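Long-range contacts in esterase Rv0045c (Mycobacterium tuberculosis, PDB 6WYN), which hydrolyses carboxylic esters, preferring short, straight-chain alkyl esters, as a serine esterase of the alpha/beta hydrolase superfamily whose physiological substrate is unknown: residues Trp122-Tyr128 against Arg249-Thr255; Leu62-Glu66 against Arg77-Ser81; Pro139-Glu143 against Ala168-Val172; Phe211-Leu215 against Leu230-Phe235. All coordinates share one frame; numbering follows the deposited sequence.

Contact 1: residues Trp122-Tyr128 against Arg249-Thr255; sequences WREDGNY and RYDAIRT
Asp251 touches two aromatic side chains, Trp122 and Tyr128, with a different part of itself on each. Its CB sits over the five-membered ring of Trp122, 3.6 Å from the centroid in a CH-pi contact, and its carboxylate stacks on the indole with the planes 6° apart. OD2 does the polar work: it takes the hydroxyl of Tyr128 on its anti lone pair, OH to OD2 2.6 Å, in the plane of the phenol ring. With CG of Asp251 anti to the backbone N (chi1 -171°), the carboxylate reaches both rings. Tryptophan suits its place because its edge is used as well as its face: NE1 donates to the backbone O of Arg249 at 3.1 Å, exactly in the ring plane.

The second shell fixes the loop 122-128. The Tyr128 hydroxyl, while donating to Asp251, accepts a nearly straight bond from the backbone N of Arg123 (2.8 Å, 173°). Arg123 grips Asp125 side-on with NE and NH1, and Asp125 OD1 also receives the N of Asn127, an Asx turn. Gly126, at positive phi, offers its O to the N atoms of Arg254 and Thr255 in weak bonds.

The Ile253 side chain lies close to Gly91, a residue involved in substrate selectivity. Loop 122-128 follows core strand 109-112, whereas 249-255 belongs to the chain inserted between strands 174-178 and 273-278, consistent with a core-to-cap contact. The Tyr128-Asp251 bond links the two loops, and such a short phenol bond would probably stabilise Asp251 as a carboxylate.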
loop_
_atom_site.group_PDB
_atom_site.type_symbol
_atom_site.label_atom_id
_atom_site.label_comp_id
_atom_site.label_asym_id
_atom_site.label_seq_id
_atom_site.Cartn_x
_atom_site.Cartn_y
_atom_site.Cartn_z
ATOM N N TRP A 122 9.962 9.642 -8.565
ATOM C CA TRP A 122 10.544 10.150 -7.298
ATOM C C TRP A 122 10.395 11.672 -7.229
ATOM O O TRP A 122 10.016 12.333 -8.225
ATOM C CB TRP A 122 11.992 9.711 -7.156
ATOM C CG TRP A 122 12.217 8.263 -6.904
ATOM C CD1 TRP A 122 11.321 7.245 -7.021
ATOM C CD2 TRP A 122 13.464 7.666 -6.510
ATOM N NE1 TRP A 122 11.930 6.063 -6.728
ATOM C CE2 TRP A 122 13.239 6.285 -6.389
ATOM C CE3 TRP A 122 14.735 8.167 -6.206
ATOM C CZ2 TRP A 122 14.248 5.387 -6.051
ATOM C CZ3 TRP A 122 15.719 7.287 -5.805
ATOM C CH2 TRP A 122 15.489 5.910 -5.762
ATOM N N ARG A 123 10.554 12.222 -6.035
ATOM C CA ARG A 123 10.627 13.698 -5.836
ATOM C C ARG A 123 11.973 14.033 -5.216
ATOM O O ARG A 123 12.441 13.264 -4.363
ATOM C CB ARG A 123 9.539 14.203 -4.904
ATOM C CG ARG A 123 8.131 13.776 -5.267
ATOM C CD ARG A 123 7.356 13.941 -3.975
ATOM N NE ARG A 123 7.539 15.310 -3.490
ATOM C CZ ARG A 123 6.801 16.341 -3.873
ATOM N NH1 ARG A 123 7.069 17.546 -3.382
ATOM N NH2 ARG A 123 5.811 16.161 -4.732
ATOM N N GLU A 124 12.646 15.085 -5.681
ATOM C CA GLU A 124 14.050 15.326 -5.205
ATOM C C GLU A 124 13.990 15.772 -3.728
ATOM O O GLU A 124 14.990 15.565 -3.002
ATOM C CB GLU A 124 14.811 16.307 -6.117
ATOM C CG GLU A 124 15.136 15.758 -7.520
ATOM C CD GLU A 124 16.262 14.728 -7.637
ATOM O OE1 GLU A 124 16.382 13.881 -6.737
ATOM O OE2 GLU A 124 17.013 14.749 -8.648
ATOM N N ASP A 125 12.830 16.305 -3.301
ATOM C CA ASP A 125 12.571 16.806 -1.908
ATOM C C ASP A 125 12.157 15.684 -0.959
ATOM O O ASP A 125 11.540 16.018 0.060
ATOM C CB ASP A 125 11.479 17.867 -1.937
ATOM C CG ASP A 125 10.074 17.434 -2.276
ATOM O OD1 ASP A 125 9.819 16.233 -2.394
ATOM O OD2 ASP A 125 9.246 18.326 -2.389
ATOM N N GLY A 126 12.318 14.445 -1.362
ATOM C CA GLY A 126 12.056 13.170 -0.648
ATOM C C GLY A 126 10.756 13.095 0.158
ATOM O O GLY A 126 10.740 12.302 1.165
ATOM N N ASN A 127 9.704 13.798 -0.269
ATOM C CA ASN A 127 8.470 13.997 0.519
ATOM C C ASN A 127 7.210 13.285 -0.036
ATOM O O ASN A 127 6.443 13.815 -0.864
ATOM C CB ASN A 127 8.139 15.484 0.703
ATOM C CG ASN A 127 7.198 15.671 1.881
ATOM O OD1 ASN A 127 6.142 15.041 1.875
ATOM N ND2 ASN A 127 7.566 16.471 2.891
ATOM N N TYR A 128 6.829 12.234 0.665
ATOM C CA TYR A 128 5.710 11.366 0.262
ATOM C C TYR A 128 4.623 11.439 1.333
ATOM O O TYR A 128 4.101 10.385 1.743
ATOM C CB TYR A 128 6.362 10.024 -0.019
ATOM C CG TYR A 128 7.493 10.154 -0.998
ATOM C CD1 TYR A 128 7.250 10.597 -2.275
ATOM C CD2 TYR A 128 8.803 9.839 -0.659
ATOM C CE1 TYR A 128 8.269 10.716 -3.207
ATOM C CE2 TYR A 128 9.833 9.923 -1.591
ATOM C CZ TYR A 128 9.558 10.378 -2.874
ATOM O OH TYR A 128 10.535 10.552 -3.822
ATOM N N ARG A 249 13.413 -0.105 -5.742
ATOM C CA ARG A 249 12.572 0.753 -6.611
ATOM C C ARG A 249 12.106 1.958 -5.798
ATOM O O ARG A 249 11.798 3.022 -6.415
ATOM C CB ARG A 249 11.409 -0.048 -7.213
ATOM C CG ARG A 249 11.768 -0.911 -8.407
ATOM C CD ARG A 249 10.509 -1.371 -9.167
ATOM N NE ARG A 249 10.893 -2.385 -10.106
ATOM C CZ ARG A 249 11.377 -2.155 -11.319
ATOM N NH1 ARG A 249 11.526 -0.915 -11.758
ATOM N NH2 ARG A 249 11.729 -3.177 -12.064
ATOM N N TYR A 250 12.023 1.862 -4.467
ATOM C CA TYR A 250 11.461 2.990 -3.691
ATOM C C TYR A 250 12.579 3.948 -3.252
ATOM O O TYR A 250 13.714 3.553 -3.058
ATOM C CB TYR A 250 10.707 2.554 -2.429
ATOM C CG TYR A 250 11.488 1.687 -1.474
ATOM C CD1 TYR A 250 12.298 2.228 -0.476
ATOM C CD2 TYR A 250 11.442 0.314 -1.598
ATOM C CE1 TYR A 250 12.998 1.409 0.411
ATOM C CE2 TYR A 250 12.125 -0.521 -0.727
ATOM C CZ TYR A 250 12.889 0.031 0.293
ATOM O OH TYR A 250 13.565 -0.830 1.102
ATOM N N ASP A 251 12.196 5.192 -3.082
ATOM C CA ASP A 251 13.053 6.296 -2.614
ATOM C C ASP A 251 13.007 6.196 -1.098
ATOM O O ASP A 251 11.849 6.105 -0.536
ATOM C CB ASP A 251 12.510 7.641 -3.102
ATOM C CG ASP A 251 13.427 8.853 -2.865
ATOM O OD1 ASP A 251 14.564 8.659 -2.479
ATOM O OD2 ASP A 251 12.946 9.961 -2.992
ATOM N N ALA A 252 14.176 6.140 -0.451
ATOM C CA ALA A 252 14.252 6.483 0.989
ATOM C C ALA A 252 13.204 7.591 1.196
ATOM O O ALA A 252 13.078 8.387 0.308
ATOM C CB ALA A 252 15.664 6.912 1.369
ATOM N N ILE A 253 12.336 7.473 2.189
ATOM C CA ILE A 253 11.415 8.569 2.610
ATOM C C ILE A 253 12.219 9.339 3.657
ATOM O O ILE A 253 12.421 8.800 4.816
ATOM C CB ILE A 253 10.090 8.042 3.183
ATOM C CG1 ILE A 253 9.480 6.923 2.326
ATOM C CG2 ILE A 253 9.111 9.185 3.388
ATOM C CD1 ILE A 253 8.181 6.348 2.895
ATOM N N ARG A 254 12.681 10.505 3.247
ATOM C CA ARG A 254 13.340 11.399 4.207
ATOM C C ARG A 254 12.245 11.934 5.119
ATOM O O ARG A 254 12.578 12.191 6.283
ATOM C CB ARG A 254 13.919 12.611 3.464
ATOM C CG ARG A 254 14.910 13.424 4.286
ATOM C CD ARG A 254 15.450 14.696 3.664
ATOM N NE ARG A 254 14.479 15.776 3.675
ATOM C CZ ARG A 254 13.788 16.126 2.607
ATOM N NH1 ARG A 254 12.907 17.108 2.660
ATOM N NH2 ARG A 254 13.997 15.479 1.478
ATOM N N THR A 255 10.983 11.972 4.639
ATOM C CA THR A 255 9.950 12.723 5.431
ATOM C C THR A 255 8.470 12.339 5.148
ATOM O O THR A 255 8.222 12.114 3.954
ATOM C CB THR A 255 10.185 14.198 5.128
ATOM O OG1 THR A 255 9.747 14.863 6.283
ATOM C CG2 THR A 255 9.398 14.669 3.947
#

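Contact 2: residues Leu62-Glu66 against Arg77-Ser81; sequences LPEVE and RWGGS
Val65 lays its CG2 methyl over the six-membered ring of Trp78, 3.7 Å from the centroid and nearly over its centre, a CH-pi contact. The methyl stands anti to the backbone N, which leaves CG1 in the cramped place between N and carbonyl carbon (chi1 54°) but still beside the indole. Pro63 meets the same ring from its edge: CG lies in the ring plane, 3.7 Å from CE3 of Trp78. A branched valine and a rigid proline suit a broad indole, one giving a methyl to its face, the other a ring carbon to its rim. Leu49 of helix 49-55 and Ile102 of helix 99-105 also touch Trp78.

Strands 65-70 and 73-78 form an antiparallel beta hairpin at one border of the central sheet. Val65 and Trp78 are a non-hydrogen-bonded pair, whereas Glu66 and Arg77 are hydrogen-bonded, Arg77 N reaching Glu66 O at 2.8 Å and 175°. Just past the strands, Gly79 N adds one more backbone bond to Glu64 O at 2.8 Å, at a positive phi that favours glycine.

On the other face, Arg77 NH1 makes a salt bridge to Glu66 OE2 of 2.8 Å. The oxygen lies in the guanidinium plane, although the carboxylate is turned 37° from it. Long, charged side chains suit this solvent-facing side of the edge hairpin, where their ends can meet each other and a water that accepts from Arg77 NE and donates weakly to Glu66 OE2.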
loop_
_atom_site.group_PDB
_atom_site.type_symbol
_atom_site.label_atom_id
_atom_site.label_comp_id
_atom_site.label_asym_id
_atom_site.label_seq_id
_atom_site.Cartn_x
_atom_site.Cartn_y
_atom_site.Cartn_z
ATOM N N LEU A 62 -5.829 -16.711 -14.915
ATOM C CA LEU A 62 -5.416 -15.433 -14.290
ATOM C C LEU A 62 -6.230 -14.290 -14.880
ATOM O O LEU A 62 -6.663 -14.351 -16.031
ATOM C CB LEU A 62 -3.907 -15.312 -14.487
ATOM C CG LEU A 62 -3.108 -16.395 -13.760
ATOM C CD1 LEU A 62 -1.668 -16.430 -14.234
ATOM C CD2 LEU A 62 -3.168 -16.171 -12.249
ATOM N N PRO A 63 -6.542 -13.234 -14.097
ATOM C CA PRO A 63 -7.200 -12.048 -14.642
ATOM C C PRO A 63 -6.246 -11.268 -15.571
ATOM O O PRO A 63 -5.041 -11.500 -15.574
ATOM C CB PRO A 63 -7.523 -11.220 -13.397
ATOM C CG PRO A 63 -6.395 -11.561 -12.484
ATOM C CD PRO A 63 -6.142 -13.041 -12.687
ATOM N N GLU A 64 -6.828 -10.423 -16.425
ATOM C CA GLU A 64 -6.067 -9.487 -17.302
ATOM C C GLU A 64 -5.447 -8.413 -16.397
ATOM O O GLU A 64 -6.134 -7.965 -15.474
ATOM C CB GLU A 64 -6.987 -8.759 -18.282
ATOM C CG GLU A 64 -7.498 -9.598 -19.427
ATOM C CD GLU A 64 -8.498 -8.805 -20.268
ATOM O OE1 GLU A 64 -9.174 -7.869 -19.708
ATOM O OE2 GLU A 64 -8.567 -9.076 -21.492
ATOM N N VAL A 65 -4.223 -8.013 -16.668
ATOM C CA VAL A 65 -3.602 -6.891 -15.923
ATOM C C VAL A 65 -2.625 -6.186 -16.869
ATOM O O VAL A 65 -1.968 -6.856 -17.657
ATOM C CB VAL A 65 -2.972 -7.377 -14.595
ATOM C CG1 VAL A 65 -1.990 -8.524 -14.811
ATOM C CG2 VAL A 65 -2.286 -6.232 -13.818
ATOM N N GLU A 66 -2.501 -4.865 -16.741
ATOM C CA GLU A 66 -1.479 -4.103 -17.477
ATOM C C GLU A 66 -1.074 -2.912 -16.620
ATOM O O GLU A 66 -1.866 -2.491 -15.747
ATOM C CB GLU A 66 -2.024 -3.692 -18.857
ATOM C CG GLU A 66 -3.249 -2.818 -18.817
ATOM C CD GLU A 66 -3.780 -2.424 -20.200
ATOM O OE1 GLU A 66 -3.396 -3.064 -21.188
ATOM O OE2 GLU A 66 -4.550 -1.481 -20.294
ATOM N N ARG A 77 -3.594 -1.949 -13.579
ATOM C CA ARG A 77 -5.050 -1.979 -13.839
ATOM C C ARG A 77 -5.427 -3.429 -14.112
ATOM O O ARG A 77 -4.920 -4.016 -15.110
ATOM C CB ARG A 77 -5.457 -1.045 -14.986
ATOM C CG ARG A 77 -6.961 -0.928 -15.172
ATOM C CD ARG A 77 -7.370 0.240 -16.046
ATOM N NE ARG A 77 -6.839 0.011 -17.389
ATOM C CZ ARG A 77 -6.690 0.954 -18.316
ATOM N NH1 ARG A 77 -6.144 0.638 -19.481
ATOM N NH2 ARG A 77 -7.106 2.177 -18.080
ATOM N N TRP A 78 -6.294 -3.964 -13.249
ATOM C CA TRP A 78 -6.724 -5.386 -13.241
ATOM C C TRP A 78 -8.140 -5.497 -13.774
ATOM O O TRP A 78 -8.989 -4.686 -13.335
ATOM C CB TRP A 78 -6.692 -5.925 -11.817
ATOM C CG TRP A 78 -5.336 -5.928 -11.191
ATOM C CD1 TRP A 78 -4.664 -4.900 -10.566
ATOM C CD2 TRP A 78 -4.505 -7.080 -11.100
ATOM N NE1 TRP A 78 -3.468 -5.354 -10.088
ATOM C CE2 TRP A 78 -3.357 -6.695 -10.379
ATOM C CE3 TRP A 78 -4.660 -8.404 -11.521
ATOM C CZ2 TRP A 78 -2.336 -7.601 -10.108
ATOM C CZ3 TRP A 78 -3.660 -9.298 -11.225
ATOM C CH2 TRP A 78 -2.519 -8.905 -10.522
ATOM N N GLY A 79 -8.364 -6.486 -14.649
ATOM C CA GLY A 79 -9.716 -6.873 -15.071
ATOM C C GLY A 79 -10.333 -5.915 -16.072
ATOM O O GLY A 79 -11.581 -5.876 -16.100
ATOM N N GLY A 80 -9.553 -5.136 -16.827
ATOM C CA GLY A 80 -10.128 -4.135 -17.770
ATOM C C GLY A 80 -10.111 -2.674 -17.296
ATOM O O GLY A 80 -9.509 -2.353 -16.256
ATOM N N SER A 81 -10.834 -1.800 -17.986
ATOM C CA SER A 81 -10.705 -0.328 -17.835
ATOM C C SER A 81 -11.736 0.288 -16.870
ATOM O O SER A 81 -11.675 1.540 -16.807
ATOM C CB SER A 81 -10.782 0.339 -19.174
ATOM O OG SER A 81 -12.080 0.148 -19.699
HETATM O O HOH W 1 -6.929 -2.527 -18.590
#

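Contact 3: residues Pro139-Glu143 against Ala168-Val172; sequences PVLRE and APDLV
Asp170 OD2 receives NH1 of Arg142 at 2.6 Å, the shortest bond of a salt bridge that uses both terminal nitrogens of the guanidinium group. NH2 reaches the other oxygen, OD1, at 3.2 Å in a longer but straighter bond (176°), and adds a weak contribution to OD2. Each main bond uses a syn lone pair, on the side facing the partner oxygen, and the guanidinium and carboxylate planes are only 14° apart. This end-on fit holds the guanidinium in nearly the same plane as the carboxylate. Asp170 is poorly ordered, however, so the grip may be less rigid than the distances suggest.

The Arg142 and Asp170 side chains cross at about a right angle. Arginine suits this exposed position because its long aliphatic part reaches from the helix to the loop before the charge is delivered; a bend at chi2 (-148°) turns the chain that way. Its CG passes 4.0 Å from CD1 of Leu171, and the same methyl lies over one guanidinium face, offset toward the rim. Ala168 CB approaches Arg142 NH2 at 3.5 Å, a small side chain that can lie close beside the bridge. Deeper, CD2 of Leu171 meets CB of Leu141 at 4.1 Å, and Leu141 goes on to touch Leu164 of helix 156-167.

An apolar layer under a charged outer bridge thus ties helix 130-144 to the loop between helix 156-167 and strand 174-178, the return segment of a beta-alpha-beta crossover in the alpha/beta hydrolase fold.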
loop_
_atom_site.group_PDB
_atom_site.type_symbol
_atom_site.label_atom_id
_atom_site.label_comp_id
_atom_site.label_asym_id
_atom_site.label_seq_id
_atom_site.Cartn_x
_atom_site.Cartn_y
_atom_site.Cartn_z
ATOM N N PRO A 139 -6.377 13.724 -9.598
ATOM C CA PRO A 139 -6.739 13.887 -11.014
ATOM C C PRO A 139 -6.494 12.587 -11.814
ATOM O O PRO A 139 -7.215 12.253 -12.700
ATOM C CB PRO A 139 -5.805 15.009 -11.538
ATOM C CG PRO A 139 -4.988 15.477 -10.374
ATOM C CD PRO A 139 -5.246 14.553 -9.189
ATOM N N VAL A 140 -5.478 11.828 -11.439
ATOM C CA VAL A 140 -5.189 10.527 -12.112
ATOM C C VAL A 140 -6.328 9.544 -11.833
ATOM O O VAL A 140 -6.811 8.889 -12.758
ATOM C CB VAL A 140 -3.829 9.999 -11.656
ATOM C CG1 VAL A 140 -3.535 8.583 -12.214
ATOM C CG2 VAL A 140 -2.730 10.984 -12.058
ATOM N N LEU A 141 -6.754 9.453 -10.570
ATOM C CA LEU A 141 -7.865 8.557 -10.181
ATOM C C LEU A 141 -9.155 9.003 -10.854
ATOM O O LEU A 141 -9.919 8.133 -11.245
ATOM C CB LEU A 141 -7.992 8.527 -8.652
ATOM C CG LEU A 141 -6.748 8.022 -7.926
ATOM C CD1 LEU A 141 -6.901 8.085 -6.410
ATOM C CD2 LEU A 141 -6.418 6.599 -8.352
ATOM N N ARG A 142 -9.404 10.302 -10.980
ATOM C CA ARG A 142 -10.574 10.815 -11.732
ATOM C C ARG A 142 -10.516 10.297 -13.161
ATOM O O ARG A 142 -11.557 9.992 -13.686
ATOM C CB ARG A 142 -10.609 12.338 -11.870
ATOM C CG ARG A 142 -10.821 13.093 -10.576
ATOM C CD ARG A 142 -11.591 14.408 -10.738
ATOM N NE ARG A 142 -11.841 14.825 -9.369
ATOM C CZ ARG A 142 -12.968 14.613 -8.698
ATOM N NH1 ARG A 142 -14.018 14.077 -9.292
ATOM N NH2 ARG A 142 -13.061 14.991 -7.434
ATOM N N GLU A 143 -9.338 10.220 -13.758
ATOM C CA GLU A 143 -9.161 9.727 -15.151
ATOM C C GLU A 143 -9.263 8.188 -15.154
ATOM O O GLU A 143 -10.020 7.679 -15.941
ATOM C CB GLU A 143 -7.818 10.228 -15.714
ATOM C CG GLU A 143 -7.375 9.583 -17.038
ATOM C CD GLU A 143 -5.961 9.889 -17.591
ATOM O OE1 GLU A 143 -5.512 9.156 -18.569
ATOM O OE2 GLU A 143 -5.278 10.837 -17.063
ATOM N N ALA A 168 -11.740 14.820 -2.371
ATOM C CA ALA A 168 -12.523 14.302 -3.512
ATOM C C ALA A 168 -13.591 13.332 -3.016
ATOM O O ALA A 168 -13.565 12.148 -3.355
ATOM C CB ALA A 168 -11.603 13.648 -4.521
ATOM N N PRO A 169 -14.614 13.826 -2.291
ATOM C CA PRO A 169 -15.736 12.983 -1.869
ATOM C C PRO A 169 -16.402 12.181 -3.005
ATOM O O PRO A 169 -16.323 10.970 -2.971
ATOM C CB PRO A 169 -16.750 13.966 -1.267
ATOM C CG PRO A 169 -15.929 15.208 -0.933
ATOM C CD PRO A 169 -14.772 15.235 -1.907
ATOM N N ASP A 170 -17.017 12.866 -3.980
ATOM C CA ASP A 170 -17.783 12.276 -5.115
ATOM C C ASP A 170 -17.195 10.909 -5.478
ATOM O O ASP A 170 -17.987 9.987 -5.661
ATOM C CB ASP A 170 -17.799 13.223 -6.322
ATOM C CG ASP A 170 -16.425 13.741 -6.712
ATOM O OD1 ASP A 170 -15.843 14.517 -5.925
ATOM O OD2 ASP A 170 -15.938 13.351 -7.777
ATOM N N LEU A 171 -15.867 10.804 -5.561
ATOM C CA LEU A 171 -15.094 9.556 -5.804
ATOM C C LEU A 171 -15.388 8.492 -4.714
ATOM O O LEU A 171 -16.112 7.513 -5.009
ATOM C CB LEU A 171 -13.598 9.912 -5.801
ATOM C CG LEU A 171 -12.766 9.395 -6.982
ATOM C CD1 LEU A 171 -12.407 10.542 -7.925
ATOM C CD2 LEU A 171 -11.503 8.668 -6.514
ATOM N N VAL A 172 -14.827 8.680 -3.505
ATOM C CA VAL A 172 -14.624 7.674 -2.411
ATOM C C VAL A 172 -15.949 7.437 -1.689
ATOM O O VAL A 172 -16.363 8.335 -0.931
ATOM C CB VAL A 172 -13.588 8.168 -1.381
ATOM C CG1 VAL A 172 -13.333 7.139 -0.286
ATOM C CG2 VAL A 172 -12.281 8.605 -2.024
#

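Contact 4: residues Phe211-Leu215 against Leu230-Phe235; sequences FQAML and LRRGVF
Phe211 leaves its helix with CG anti to the backbone N (chi1 177°), a direction that carries the ring from CB across to helix 230-235. The CD2 side of the ring comes first to Arg231, whose NH1 is 4.1 Å from CD2 of Phe211. Farther out, CE2 of Phe211 lies 3.7 Å from NH1 of Arg231. On the other side of the ring, CE1 of Phe211 meets CG1 of Val234 at 3.6 Å. At the tip, CZ of Phe211 comes 3.6 Å from the backbone O of Arg231, and that oxygen and the N of Phe235 both lie near the ring plane, at its edge. A flat phenylalanine suits this place because its rim can slide in beside the helix backbone. Trp246 packs edge-to-face with the same ring.

Val234 points from the second helix toward the first and meets three of its side chains. Its CG1 also touches CB of Met214, 3.9 Å away, while CG2 turns toward Leu215. Leu215 divides its methyls: CD1 packs on CB of Leu230 and on the backbone at Arg231, and CD2 rests over one face of the Arg231 guanidinium, 3.4 Å from CZ. The arginine chain bends at chi3, and the guanidinium itself lies over the leucine methyl, while the aliphatic CG meets the phenylalanine; the residue stays at the exposed rim.

The segment axes approach to 9.9 Å at 117°, a steep crossing of consecutive helices, 211-221 and 227-237. Both lie between strands 174-178 and 273-278, consistent with the cap domain inserted into the alpha/beta hydrolase fold.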
loop_
_atom_site.group_PDB
_atom_site.type_symbol
_atom_site.label_atom_id
_atom_site.label_comp_id
_atom_site.label_asym_id
_atom_site.label_seq_id
_atom_site.Cartn_x
_atom_site.Cartn_y
_atom_site.Cartn_z
ATOM N N PHE A 211 20.908 -9.948 -6.133
ATOM C CA PHE A 211 19.495 -10.107 -5.733
ATOM C C PHE A 211 19.478 -10.725 -4.326
ATOM O O PHE A 211 18.797 -10.159 -3.471
ATOM C CB PHE A 211 18.735 -10.942 -6.772
ATOM C CG PHE A 211 17.301 -11.215 -6.405
ATOM C CD1 PHE A 211 16.304 -10.299 -6.689
ATOM C CD2 PHE A 211 16.945 -12.393 -5.774
ATOM C CE1 PHE A 211 14.984 -10.552 -6.338
ATOM C CE2 PHE A 211 15.626 -12.647 -5.422
ATOM C CZ PHE A 211 14.648 -11.730 -5.714
ATOM N N GLN A 212 20.249 -11.803 -4.102
ATOM C CA GLN A 212 20.250 -12.589 -2.839
ATOM C C GLN A 212 20.491 -11.670 -1.638
ATOM O O GLN A 212 19.843 -11.858 -0.634
ATOM C CB GLN A 212 21.288 -13.709 -2.892
ATOM C CG GLN A 212 21.284 -14.606 -1.652
ATOM C CD GLN A 212 19.964 -15.317 -1.491
ATOM O OE1 GLN A 212 19.422 -15.864 -2.446
ATOM N NE2 GLN A 212 19.414 -15.300 -0.286
ATOM N N ALA A 213 21.362 -10.673 -1.756
ATOM C CA ALA A 213 21.708 -9.712 -0.682
ATOM C C ALA A 213 20.499 -8.846 -0.280
ATOM O O ALA A 213 20.357 -8.437 0.919
ATOM C CB ALA A 213 22.835 -8.832 -1.167
ATOM N N MET A 214 19.644 -8.516 -1.241
ATOM C CA MET A 214 18.390 -7.794 -0.907
ATOM C C MET A 214 17.428 -8.775 -0.229
ATOM O O MET A 214 16.830 -8.424 0.802
ATOM C CB MET A 214 17.800 -7.198 -2.186
ATOM C CG MET A 214 18.792 -6.258 -2.873
ATOM S SD MET A 214 17.988 -5.414 -4.241
ATOM C CE MET A 214 17.632 -3.836 -3.490
ATOM N N LEU A 215 17.371 -10.004 -0.746
ATOM C CA LEU A 215 16.556 -11.094 -0.173
ATOM C C LEU A 215 17.028 -11.413 1.262
ATOM O O LEU A 215 16.157 -11.553 2.112
ATOM C CB LEU A 215 16.612 -12.287 -1.117
ATOM C CG LEU A 215 15.761 -13.473 -0.690
ATOM C CD1 LEU A 215 14.318 -13.085 -0.449
ATOM C CD2 LEU A 215 15.855 -14.581 -1.707
ATOM N N LEU A 230 8.608 -14.022 0.097
ATOM C CA LEU A 230 9.573 -12.904 0.288
ATOM C C LEU A 230 10.323 -12.585 -1.015
ATOM O O LEU A 230 10.499 -11.378 -1.316
ATOM C CB LEU A 230 10.559 -13.240 1.405
ATOM C CG LEU A 230 9.958 -13.388 2.804
ATOM C CD1 LEU A 230 11.058 -13.704 3.831
ATOM C CD2 LEU A 230 9.170 -12.136 3.217
ATOM N N ARG A 231 10.779 -13.614 -1.723
ATOM C CA ARG A 231 11.523 -13.502 -3.011
ATOM C C ARG A 231 10.646 -12.745 -4.031
ATOM O O ARG A 231 11.156 -11.889 -4.763
ATOM C CB ARG A 231 11.871 -14.924 -3.474
ATOM C CG ARG A 231 12.608 -15.008 -4.800
ATOM C CD ARG A 231 13.040 -16.418 -5.215
ATOM N NE ARG A 231 13.841 -17.083 -4.177
ATOM C CZ ARG A 231 15.181 -17.002 -4.023
ATOM N NH1 ARG A 231 15.926 -16.281 -4.856
ATOM N NH2 ARG A 231 15.770 -17.660 -3.025
ATOM N N ARG A 232 9.361 -13.104 -4.103
ATOM C CA ARG A 232 8.426 -12.451 -5.060
ATOM C C ARG A 232 8.335 -10.964 -4.710
ATOM O O ARG A 232 8.381 -10.132 -5.637
ATOM C CB ARG A 232 7.057 -13.127 -4.945
ATOM C CG ARG A 232 5.974 -12.568 -5.854
ATOM C CD ARG A 232 5.024 -13.671 -6.279
ATOM N NE ARG A 232 3.910 -13.911 -5.373
ATOM C CZ ARG A 232 3.856 -14.870 -4.453
ATOM N NH1 ARG A 232 4.875 -15.696 -4.288
ATOM N NH2 ARG A 232 2.783 -14.995 -3.693
ATOM N N GLY A 233 8.226 -10.652 -3.417
ATOM C CA GLY A 233 8.116 -9.255 -2.969
ATOM C C GLY A 233 9.353 -8.460 -3.338
ATOM O O GLY A 233 9.217 -7.300 -3.858
ATOM N N VAL A 234 10.531 -9.042 -3.134
ATOM C CA VAL A 234 11.819 -8.376 -3.465
ATOM C C VAL A 234 11.948 -8.196 -4.995
ATOM O O VAL A 234 12.323 -7.115 -5.416
ATOM C CB VAL A 234 13.016 -9.138 -2.884
ATOM C CG1 VAL A 234 14.340 -8.573 -3.389
ATOM C CG2 VAL A 234 12.999 -9.139 -1.356
ATOM N N PHE A 235 11.684 -9.226 -5.789
ATOM C CA PHE A 235 11.623 -9.114 -7.267
ATOM C C PHE A 235 10.861 -7.841 -7.720
ATOM O O PHE A 235 11.402 -6.997 -8.458
ATOM C CB PHE A 235 10.955 -10.368 -7.799
ATOM C CG PHE A 235 10.691 -10.315 -9.272
ATOM C CD1 PHE A 235 11.742 -10.149 -10.161
ATOM C CD2 PHE A 235 9.399 -10.401 -9.756
ATOM C CE1 PHE A 235 11.501 -10.099 -11.526
ATOM C CE2 PHE A 235 9.159 -10.342 -11.121
ATOM C CZ PHE A 235 10.209 -10.200 -11.997
#

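How the contacts relate
Contact 1 closes a long loop of chain, inside which contacts 3 and 4 are both nested; contact 2 closes before any of them opens. Contact 1 is also the one near residues tied to substrate selectivity: Ile253 has its side chain about 4 Å from Gly91 and about 8 Å from the side chain of His188, whereas the other three contacts lie away from the annotated sites. Contact 4 approaches contact 1 to about 5 Å between nearest atoms, and contacts 2 and 3 come within about 6 Å of each other, without touching. Contacts 3 and 4, with centres 34 Å apart, occupy opposite sides of the chain's centre.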